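Local coordinates for xanthomonas outer protein D (Xanthomonas euvesicatoria, PDB 2OIX) that is a type III secreted effector of the Ulp1 (C48) cysteine protease family that removes SUMO from its conjugates, here as its inactive catalytic fragment, at residues A[3-7]-A[8-12]. The protein carries 1 engineered substitution. Residues are numbered along the deposited sequence; the frame is centred on the assembly and turned at random.
Sequences SWLLD and GHLRA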
# COMPACT_ATOMS: atom_id res chain seq x y z
N SER A 3 -6.43 6.07 -18.85
CA SER A 3 -7.58 5.73 -18.02
C SER A 3 -7.07 5.49 -16.60
O SER A 3 -5.87 5.32 -16.39
CB SER A 3 -8.26 4.46 -18.56
OG SER A 3 -7.47 3.30 -18.32
N TRP A 4 -7.98 5.47 -15.63
CA TRP A 4 -7.56 5.24 -14.26
C TRP A 4 -7.80 3.81 -13.79
O TRP A 4 -8.66 3.10 -14.32
CB TRP A 4 -8.16 6.28 -13.30
CG TRP A 4 -9.65 6.23 -13.11
CD1 TRP A 4 -10.34 5.58 -12.11
CD2 TRP A 4 -10.65 6.87 -13.93
NE1 TRP A 4 -11.70 5.78 -12.26
CE2 TRP A 4 -11.92 6.56 -13.37
CE3 TRP A 4 -10.60 7.67 -15.08
CZ2 TRP A 4 -13.11 7.02 -13.93
CZ3 TRP A 4 -11.79 8.13 -15.63
CH2 TRP A 4 -13.03 7.80 -15.05
N LEU A 5 -6.99 3.38 -12.83
CA LEU A 5 -7.10 2.05 -12.23
C LEU A 5 -8.22 2.01 -11.19
O LEU A 5 -8.36 2.95 -10.40
CB LEU A 5 -5.77 1.63 -11.58
CG LEU A 5 -4.56 1.38 -12.49
CD1 LEU A 5 -3.47 0.63 -11.69
CD2 LEU A 5 -4.87 0.64 -13.78
N LEU A 6 -9.01 0.93 -11.20
CA LEU A 6 -10.06 0.68 -10.20
C LEU A 6 -9.53 -0.25 -9.09
O LEU A 6 -8.46 -0.82 -9.24
CB LEU A 6 -11.27 0.02 -10.87
CG LEU A 6 -11.84 0.71 -12.12
CD1 LEU A 6 -13.09 -0.01 -12.63
CD2 LEU A 6 -12.17 2.16 -11.87
N ASP A 7 -10.29 -0.40 -8.01
CA ASP A 7 -9.92 -1.30 -6.90
C ASP A 7 -9.55 -2.69 -7.45
O ASP A 7 -8.58 -3.28 -6.99
CB ASP A 7 -11.08 -1.45 -5.92
CG ASP A 7 -11.44 -0.15 -5.19
OD1 ASP A 7 -10.77 0.21 -4.18
OD2 ASP A 7 -12.42 0.51 -5.63
N GLY A 8 -10.38 -3.20 -8.38
CA GLY A 8 -10.19 -4.50 -9.03
C GLY A 8 -8.89 -4.69 -9.81
O GLY A 8 -8.37 -5.80 -9.89
N HIS A 9 -8.37 -3.63 -10.41
CA HIS A 9 -7.08 -3.70 -11.08
C HIS A 9 -5.95 -3.83 -10.12
O HIS A 9 -5.01 -4.59 -10.37
CB HIS A 9 -6.86 -2.44 -11.89
CG HIS A 9 -7.82 -2.30 -13.02
ND1 HIS A 9 -8.78 -1.31 -13.06
CD2 HIS A 9 -7.97 -3.01 -14.17
CE1 HIS A 9 -9.47 -1.41 -14.18
NE2 HIS A 9 -9.01 -2.44 -14.86
N LEU A 10 -6.01 -3.06 -9.03
CA LEU A 10 -4.99 -3.12 -7.99
C LEU A 10 -5.00 -4.51 -7.38
O LEU A 10 -3.95 -5.14 -7.27
CB LEU A 10 -5.22 -2.03 -6.93
CG LEU A 10 -4.50 -0.68 -7.15
CD1 LEU A 10 -5.24 0.07 -8.15
CD2 LEU A 10 -4.56 0.14 -5.83
N ARG A 11 -6.19 -4.99 -7.00
CA ARG A 11 -6.36 -6.35 -6.49
C ARG A 11 -5.81 -7.46 -7.40
O ARG A 11 -5.15 -8.39 -6.90
CB ARG A 11 -7.84 -6.63 -6.18
CG ARG A 11 -8.08 -8.00 -5.58
CD ARG A 11 -7.49 -8.08 -4.17
NE ARG A 11 -7.48 -9.46 -3.66
CZ ARG A 11 -8.40 -9.97 -2.85
NH1 ARG A 11 -9.42 -9.23 -2.41
NH2 ARG A 11 -8.30 -11.24 -2.46
N ALA A 12 -6.06 -7.36 -8.70
CA ALA A 12 -5.60 -8.35 -9.67
C ALA A 12 -4.07 -8.32 -9.78
O ALA A 12 -3.41 -9.36 -9.87
CB ALA A 12 -6.23 -8.10 -11.06
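Leu6 and His9 close the N-terminal end of helix 7-20, with Leu6 at the N-cap and His9 supplying the N3 side-chain half of a capping box, the role usually played by a glutamate. The Leu6 N-H points almost straight at His9 ND1, 2.9 Å away. Leu6 N lies at the ring edge, nearly in the ring plane, and ND1 as acceptor is consistent with a ring carrying no proton there. Histidine suits the site because a chi1 of -66° sets CG beside its own backbone N, bringing ND1 to the amide of Leu6 in the loop. The returning bond runs to the Leu6 carbonyl instead of a side chain: His9 N to Leu6 O is weak and bent, 130° at the hydrogen. The same carbonyl also takes a straighter but long, weak bond from Leu10 N, so two backbone donors share Leu6 O. Leucine has no polar side chain to cap these amides; its CB and CG instead lie alongside the imidazole, CG 3.8 Å from His9 CE1.

On the buried side of the turn, Leu5 and Leu10 meet nearly at right angles, Leu5 CB 3.8 Å from Leu10 CD1, and both reach Leu141 of helix 136-153, tying the N-terminal loop to the core of the Ulp1-type catalytic domain. Leu5 O accepts from Trp76 NE1. Asp7 turns away from residues 8-12 toward strands 64-71 and 75-82, OD1 bonded to Ser35 OG; an acid in the first turn probably suits the helix dipole. Arg11 forms salt bridges through NE to Asp15 and NH1 to Asp34. The first strong i to i+4 bond is Arg11 N to Asp7 O, 2.9 Å, with the donor in the carbonyl plane.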